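PDB 3EBV: chinitase A from Streptomyces coelicolor, which probably hydrolyses internal beta-1,4 links of chitin through this family 18 glycosyl hydrolase domain, the catalytic part of a longer polysaccharide-degrading protein. Local coordinates for residues Arg69-Ala73 with Ala74-Val78; Thr127-Thr130 with Gln131-Arg134; Gly197-Asp200 with Phe201-Leu205. One frame throughout, in Å; residues are numbered along the deposited sequence.

All three contacts are local ones on helices of the family 18 TIM barrel, and they sample a helix at its C-terminal end (interaction 1), along its body (interaction 2) and at its N-terminal start (interaction 3). Their centres lie about 28 to 32 Å apart and no two touch. Interaction 1, at the surface, passes from helix 61-73 to strand 77-84 through a Schellman motif and lysine methylenes; the others each stay on a single helix. Interaction 2, partly buried on helix 126-140, combines a selenomethionine-leucine pair with polar groups that reach neighbouring elements. Interaction 3, on helix 199-210, is the most buried and joins a threonine cap and a water bridge to apolar packing of Phe201, Leu202 and Val199.

Interaction 1. Residues Arg69-Ala73 with Ala74-Val78; sequences RAKQA and AGKKV
A Schellman motif ends helix 61-73 and turns the chain into strand 77-84 of the TIM barrel, with Lys71 and Gln72 meeting Gly75 and Lys76 across the turn. Lys76 N reaches back to Lys71 O at 2.9 Å, and Gly75 N donates to Gln72 O at 3.0 Å. The second bond comes from above the carbonyl plane, 69° out of it, as the chain curls over the helix end. Gly75 is the C-prime residue: its positive phi (89°) would press a side chain against the preceding carbonyl oxygen, a strain glycine avoids. Just before it, Ala74 N still donates to Ala70 O at 3.2 Å.

The two lysines suit this edge because their methylenes can pack while their ammonium groups travel on to polar partners. Both chains bend at chi2 (-62° in Lys71), and they cross obliquely with Lys71 CD 3.9 Å from Lys76 CG. Their NZ atoms, Lys71 NZ and Lys76 NZ, lie 6.1 Å apart, and the like charges are probably eased by backbone acceptors: Lys71 NZ bonds to Val26 O, Lys76 NZ to Ser28 O. Deeper in, Val78 places CG2 against Lys71 CB, a branched apolar side chain suited to its buried place, the second residue of the strand. Gln72 sends its amide elsewhere, NE2 donating to Gly112 O and Asp114 OD2. At the helix end a water donates to both Gln72 O and Lys76 O, and beside this bridge Gln72 CA makes a CH...O contact with Lys76 O at 3.5 Å.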
loop_
_atom_site.group_PDB
_atom_site.type_symbol
_atom_site.label_atom_id
_atom_site.label_comp_id
_atom_site.label_asym_id
_atom_site.label_seq_id
_atom_site.Cartn_x
_atom_site.Cartn_y
_atom_site.Cartn_z
ATOM N N ARG A 69 9.469 -15.774 7.270
ATOM C CA ARG A 69 10.614 -15.655 8.176
ATOM C C ARG A 69 11.895 -15.351 7.417
ATOM O O ARG A 69 12.703 -14.515 7.854
ATOM C CB ARG A 69 10.801 -16.937 9.013
ATOM C CG ARG A 69 9.647 -17.250 9.912
ATOM C CD ARG A 69 9.984 -18.399 10.907
ATOM N NE ARG A 69 10.787 -19.472 10.303
ATOM C CZ ARG A 69 10.316 -20.635 9.832
ATOM N NH1 ARG A 69 11.174 -21.508 9.306
ATOM N NH2 ARG A 69 9.014 -20.935 9.880
ATOM N N ALA A 70 12.098 -16.019 6.275
ATOM C CA ALA A 70 13.286 -15.762 5.470
ATOM C C ALA A 70 13.334 -14.330 4.912
ATOM O O ALA A 70 14.400 -13.722 4.852
ATOM C CB ALA A 70 13.431 -16.814 4.325
ATOM N N LYS A 71 12.172 -13.812 4.481
ATOM C CA LYS A 71 12.121 -12.409 4.021
ATOM C C LYS A 71 12.512 -11.478 5.160
ATOM O O LYS A 71 13.248 -10.504 4.964
ATOM C CB LYS A 71 10.700 -12.066 3.542
ATOM C CG LYS A 71 10.385 -12.539 2.096
ATOM C CD LYS A 71 11.291 -11.875 1.052
ATOM C CE LYS A 71 11.036 -12.391 -0.360
ATOM N NZ LYS A 71 11.822 -11.611 -1.331
ATOM N N GLN A 72 11.990 -11.769 6.353
ATOM C CA GLN A 72 12.293 -10.928 7.529
ATOM C C GLN A 72 13.767 -10.957 7.933
ATOM O O GLN A 72 14.323 -9.930 8.329
ATOM C CB GLN A 72 11.385 -11.311 8.688
ATOM C CG GLN A 72 9.915 -10.939 8.400
ATOM C CD GLN A 72 8.916 -11.629 9.287
ATOM O OE1 GLN A 72 9.189 -12.711 9.870
ATOM N NE2 GLN A 72 7.735 -11.019 9.420
ATOM N N ALA A 73 14.382 -12.139 7.833
ATOM C CA ALA A 73 15.816 -12.288 8.102
ATOM C C ALA A 73 16.642 -11.455 7.121
ATOM O O ALA A 73 17.753 -10.998 7.456
ATOM C CB ALA A 73 16.203 -13.779 8.016
ATOM N N ALA A 74 16.099 -11.259 5.908
ATOM C CA ALA A 74 16.748 -10.434 4.882
ATOM C C ALA A 74 16.394 -8.947 5.007
ATOM O O ALA A 74 16.775 -8.137 4.148
ATOM C CB ALA A 74 16.414 -10.950 3.493
ATOM N N GLY A 75 15.694 -8.587 6.081
ATOM C CA GLY A 75 15.386 -7.197 6.383
ATOM C C GLY A 75 14.078 -6.683 5.765
ATOM O O GLY A 75 13.786 -5.483 5.882
ATOM N N LYS A 76 13.304 -7.573 5.153
ATOM C CA LYS A 76 12.020 -7.146 4.562
ATOM C C LYS A 76 10.919 -7.164 5.621
ATOM O O LYS A 76 11.063 -7.778 6.700
ATOM C CB LYS A 76 11.605 -8.014 3.350
ATOM C CG LYS A 76 12.693 -8.445 2.385
ATOM C CD LYS A 76 13.467 -7.326 1.813
ATOM C CE LYS A 76 14.456 -7.867 0.766
ATOM N NZ LYS A 76 15.174 -6.734 0.245
ATOM N N LYS A 77 9.803 -6.504 5.321
ATOM C CA LYS A 77 8.632 -6.566 6.195
ATOM C C LYS A 77 7.534 -7.250 5.409
ATOM O O LYS A 77 7.423 -7.047 4.185
ATOM C CB LYS A 77 8.158 -5.152 6.637
ATOM C CG LYS A 77 9.217 -4.313 7.356
ATOM C CD LYS A 77 9.453 -4.901 8.736
ATOM C CE LYS A 77 10.561 -4.193 9.493
ATOM N NZ LYS A 77 10.633 -4.691 10.938
ATOM N N VAL A 78 6.730 -8.068 6.078
ATOM C CA VAL A 78 5.603 -8.716 5.412
ATOM C C VAL A 78 4.368 -8.397 6.223
ATOM O O VAL A 78 4.329 -8.698 7.418
ATOM C CB VAL A 78 5.781 -10.272 5.304
ATOM C CG1 VAL A 78 4.627 -10.915 4.528
ATOM C CG2 VAL A 78 7.126 -10.604 4.641
HETATM O O HOH W 1 12.532 -7.580 8.964
#

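Interaction 2. Residues Thr127-Thr130 with Gln131-Arg134; sequences TYMT and QALR
Gln131 and Thr130 bury the most surface here, followed by Met129, a selenomethionine. Gln131 runs alongside Tyr128, both side chains pointing the same way, with Gln131 OE1 3.7 Å from Tyr128 CD1. OE1 comes to the ring obliquely; the ring and amide planes are 55° apart. The glutamine CG is anti to the backbone N and the chain runs straight on beyond it (chi2 -180°), which carries NE2 far enough to bond Ser94 OG. Thr130 suits its partly exposed place by directing OG1 back to Pro126 O and also to Asn168 ND2, while Thr130 O receives Arg134 N at 3.0 Å.

The contact covers about two turns of helix 126-140, the helix of the beta-alpha-beta unit formed with strands 115-120 and 145-148 of the TIM barrel. Met129 faces the protein interior. In its flexible chain, CG anti to the backbone N and a bend at chi2 (54°) bring SE within 3.9 Å of Leu133 CG, the two side chains crossing at a slant, and this apolar pair reaches strand 115-120 at Leu120 and Ile118. Small Ala132 lets helix 94-111 come close, at Ala97 and Phe100. Arg134 folds CG over Thr130 O at 3.5 Å before its NH2 forms a salt bridge with Asp171.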
loop_
_atom_site.group_PDB
_atom_site.type_symbol
_atom_site.label_atom_id
_atom_site.label_comp_id
_atom_site.label_asym_id
_atom_site.label_seq_id
_atom_site.Cartn_x
_atom_site.Cartn_y
_atom_site.Cartn_z
ATOM N N THR A 127 -13.955 7.660 12.578
ATOM C CA THR A 127 -14.213 7.573 14.023
ATOM C C THR A 127 -13.824 6.164 14.468
ATOM O O THR A 127 -13.110 6.020 15.477
ATOM C CB THR A 127 -15.676 7.898 14.331
ATOM O OG1 THR A 127 -15.933 9.279 14.067
ATOM C CG2 THR A 127 -16.014 7.609 15.821
ATOM N N TYR A 128 -14.259 5.127 13.740
ATOM C CA TYR A 128 -14.087 3.741 14.246
ATOM C C TYR A 128 -12.786 3.091 13.770
ATOM O O TYR A 128 -12.174 2.312 14.490
ATOM C CB TYR A 128 -15.356 2.877 14.046
ATOM C CG TYR A 128 -16.456 3.544 14.833
ATOM C CD1 TYR A 128 -16.439 3.461 16.219
ATOM C CD2 TYR A 128 -17.401 4.363 14.226
ATOM C CE1 TYR A 128 -17.382 4.135 16.963
ATOM C CE2 TYR A 128 -18.367 5.064 14.986
ATOM C CZ TYR A 128 -18.307 4.932 16.371
ATOM O OH TYR A 128 -19.190 5.622 17.177
HETATM N N MSE A 129 -12.317 3.485 12.580
HETATM C CA MSE A 129 -11.023 2.956 12.179
HETATM C C MSE A 129 -9.868 3.522 13.035
HETATM O O MSE A 129 -8.870 2.838 13.320
HETATM C CB MSE A 129 -10.736 3.239 10.687
HETATM C CG MSE A 129 -9.404 2.615 10.177
HETATM SE SE MSE A 129 -9.220 0.643 10.495
HETATM C CE MSE A 129 -10.369 -0.015 9.024
ATOM N N THR A 130 -9.979 4.793 13.482
ATOM C CA THR A 130 -8.946 5.338 14.368
ATOM C C THR A 130 -8.952 4.539 15.694
ATOM O O THR A 130 -7.899 4.124 16.159
ATOM C CB THR A 130 -9.172 6.861 14.642
ATOM O OG1 THR A 130 -9.088 7.576 13.377
ATOM C CG2 THR A 130 -8.124 7.398 15.613
ATOM N N GLN A 131 -10.155 4.307 16.222
ATOM C CA GLN A 131 -10.245 3.530 17.465
ATOM C C GLN A 131 -9.647 2.134 17.262
ATOM O O GLN A 131 -8.859 1.664 18.099
ATOM C CB GLN A 131 -11.691 3.408 17.855
ATOM C CG GLN A 131 -11.891 2.555 19.156
ATOM C CD GLN A 131 -13.345 2.427 19.555
ATOM O OE1 GLN A 131 -14.207 3.255 19.222
ATOM N NE2 GLN A 131 -13.633 1.350 20.327
ATOM N N ALA A 132 -9.996 1.509 16.131
ATOM C CA ALA A 132 -9.500 0.146 15.830
ATOM C C ALA A 132 -7.973 0.107 15.748
ATOM O O ALA A 132 -7.305 -0.786 16.288
ATOM C CB ALA A 132 -10.124 -0.384 14.550
ATOM N N LEU A 133 -7.408 1.090 15.048
ATOM C CA LEU A 133 -5.965 1.107 14.875
ATOM C C LEU A 133 -5.207 1.370 16.203
ATOM O O LEU A 133 -4.106 0.842 16.407
ATOM C CB LEU A 133 -5.528 2.121 13.775
ATOM C CG LEU A 133 -5.945 1.672 12.366
ATOM C CD1 LEU A 133 -5.627 2.833 11.389
ATOM C CD2 LEU A 133 -5.259 0.381 11.923
ATOM N N ARG A 134 -5.779 2.224 17.064
ATOM C CA ARG A 134 -5.148 2.418 18.384
ATOM C C ARG A 134 -5.220 1.146 19.226
ATOM O O ARG A 134 -4.253 0.818 19.906
ATOM C CB ARG A 134 -5.814 3.593 19.118
ATOM C CG ARG A 134 -5.495 4.977 18.482
ATOM C CD ARG A 134 -4.043 5.264 18.453
ATOM N NE ARG A 134 -3.780 6.606 17.912
ATOM C CZ ARG A 134 -2.567 7.141 17.738
ATOM N NH1 ARG A 134 -1.457 6.440 17.998
ATOM N NH2 ARG A 134 -2.448 8.384 17.240
#

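Interaction 3. Residues Gly197-Asp200 with Phe201-Leu205; sequences GTVD and FLTAL
Thr198 meets Phe201 at the start of helix 199-210, where Phe201 N donates to Thr198 OG1 at 3.2 Å. This is an N-cap: with chi1 at 62°, OG1 sits between the backbone N and the carbonyl carbon, turned toward the first turn of the helix. Threonine fits because its hydroxyl supplies the acceptor that the helix lacks there; OG1 is also bonded to Ala195 O.

Within the first turn and the start of the next, Asp200 and Thr203 join through a water that donates to Asp200 OD1 (2.7 Å) and accepts from Thr203 OG1 (2.7 Å). The two side chains slant across each other, their nearest oxygens too far apart for a direct bond. An aspartate near the positive end of the helix dipole is probably stabilised by it. Its carboxylate is further fixed by Ser255 OG at OD2 and Phe256 N at OD1. Ala204 N donates to Asp200 O at 2.8 Å, an ordinary i to i+4 helix bond.

Farther out, the Phe201 ring carries Leu205 CD2 3.7 Å above one face, offset toward the rim. Phe201 also packs on Tyr194 of strand 193-194 and Met186 of strand 186-187, whereas Val199, Leu202 and Thr203 rest on Ala243 of helix 237-249.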
loop_
_atom_site.group_PDB
_atom_site.type_symbol
_atom_site.label_atom_id
_atom_site.label_comp_id
_atom_site.label_asym_id
_atom_site.label_seq_id
_atom_site.Cartn_x
_atom_site.Cartn_y
_atom_site.Cartn_z
ATOM N N GLY A 197 -2.232 8.409 -15.455
ATOM C CA GLY A 197 -1.329 8.053 -16.537
ATOM C C GLY A 197 -0.361 9.153 -16.948
ATOM O O GLY A 197 0.248 9.057 -18.018
ATOM N N THR A 198 -0.211 10.175 -16.093
ATOM C CA THR A 198 0.688 11.289 -16.386
ATOM C C THR A 198 1.582 11.578 -15.166
ATOM O O THR A 198 1.175 11.317 -14.018
ATOM C CB THR A 198 -0.090 12.575 -16.721
ATOM O OG1 THR A 198 -0.900 12.993 -15.610
ATOM C CG2 THR A 198 -0.987 12.423 -17.985
ATOM N N VAL A 199 2.772 12.135 -15.396
ATOM C CA VAL A 199 3.636 12.480 -14.272
ATOM C C VAL A 199 2.925 13.495 -13.355
ATOM O O VAL A 199 3.031 13.405 -12.119
ATOM C CB VAL A 199 5.002 13.018 -14.756
ATOM C CG1 VAL A 199 4.855 14.293 -15.444
ATOM C CG2 VAL A 199 5.960 13.231 -13.563
ATOM N N ASP A 200 2.157 14.441 -13.907
ATOM C CA ASP A 200 1.514 15.484 -13.104
ATOM C C ASP A 200 0.438 14.917 -12.165
ATOM O O ASP A 200 0.206 15.440 -11.082
ATOM C CB ASP A 200 0.814 16.528 -14.013
ATOM C CG ASP A 200 1.758 17.547 -14.646
ATOM O OD1 ASP A 200 2.930 17.673 -14.226
ATOM O OD2 ASP A 200 1.247 18.222 -15.575
ATOM N N PHE A 201 -0.238 13.845 -12.589
ATOM C CA PHE A 201 -1.231 13.225 -11.676
ATOM C C PHE A 201 -0.511 12.743 -10.428
ATOM O O PHE A 201 -1.039 12.901 -9.314
ATOM C CB PHE A 201 -1.840 12.041 -12.392
ATOM C CG PHE A 201 -3.112 11.475 -11.764
ATOM C CD1 PHE A 201 -4.332 12.143 -11.844
ATOM C CD2 PHE A 201 -3.061 10.218 -11.150
ATOM C CE1 PHE A 201 -5.515 11.543 -11.323
ATOM C CE2 PHE A 201 -4.249 9.629 -10.631
ATOM C CZ PHE A 201 -5.442 10.255 -10.714
ATOM N N LEU A 202 0.673 12.164 -10.596
ATOM C CA LEU A 202 1.432 11.692 -9.435
ATOM C C LEU A 202 1.874 12.848 -8.550
ATOM O O LEU A 202 1.681 12.849 -7.335
ATOM C CB LEU A 202 2.640 10.852 -9.871
ATOM C CG LEU A 202 2.299 9.686 -10.824
ATOM C CD1 LEU A 202 3.534 8.883 -11.164
ATOM C CD2 LEU A 202 1.218 8.765 -10.202
ATOM N N THR A 203 2.523 13.844 -9.168
ATOM C CA THR A 203 3.107 14.902 -8.335
ATOM C C THR A 203 2.082 15.845 -7.726
ATOM O O THR A 203 2.215 16.223 -6.541
ATOM C CB THR A 203 4.162 15.724 -9.154
ATOM O OG1 THR A 203 3.512 16.276 -10.318
ATOM C CG2 THR A 203 5.299 14.827 -9.611
ATOM N N ALA A 204 1.083 16.248 -8.515
ATOM C CA ALA A 204 0.071 17.169 -8.030
ATOM C C ALA A 204 -0.853 16.586 -6.960
ATOM O O ALA A 204 -1.341 17.324 -6.086
ATOM C CB ALA A 204 -0.722 17.766 -9.199
ATOM N N LEU A 205 -1.139 15.278 -7.059
ATOM C CA LEU A 205 -1.967 14.648 -6.026
ATOM C C LEU A 205 -1.117 14.278 -4.806
ATOM O O LEU A 205 -1.622 14.408 -3.678
ATOM C CB LEU A 205 -2.670 13.396 -6.586
ATOM C CG LEU A 205 -3.992 13.690 -7.309
ATOM C CD1 LEU A 205 -3.858 14.591 -8.526
ATOM C CD2 LEU A 205 -4.620 12.352 -7.741
HETATM O O HOH W 2 4.957 17.283 -12.428
#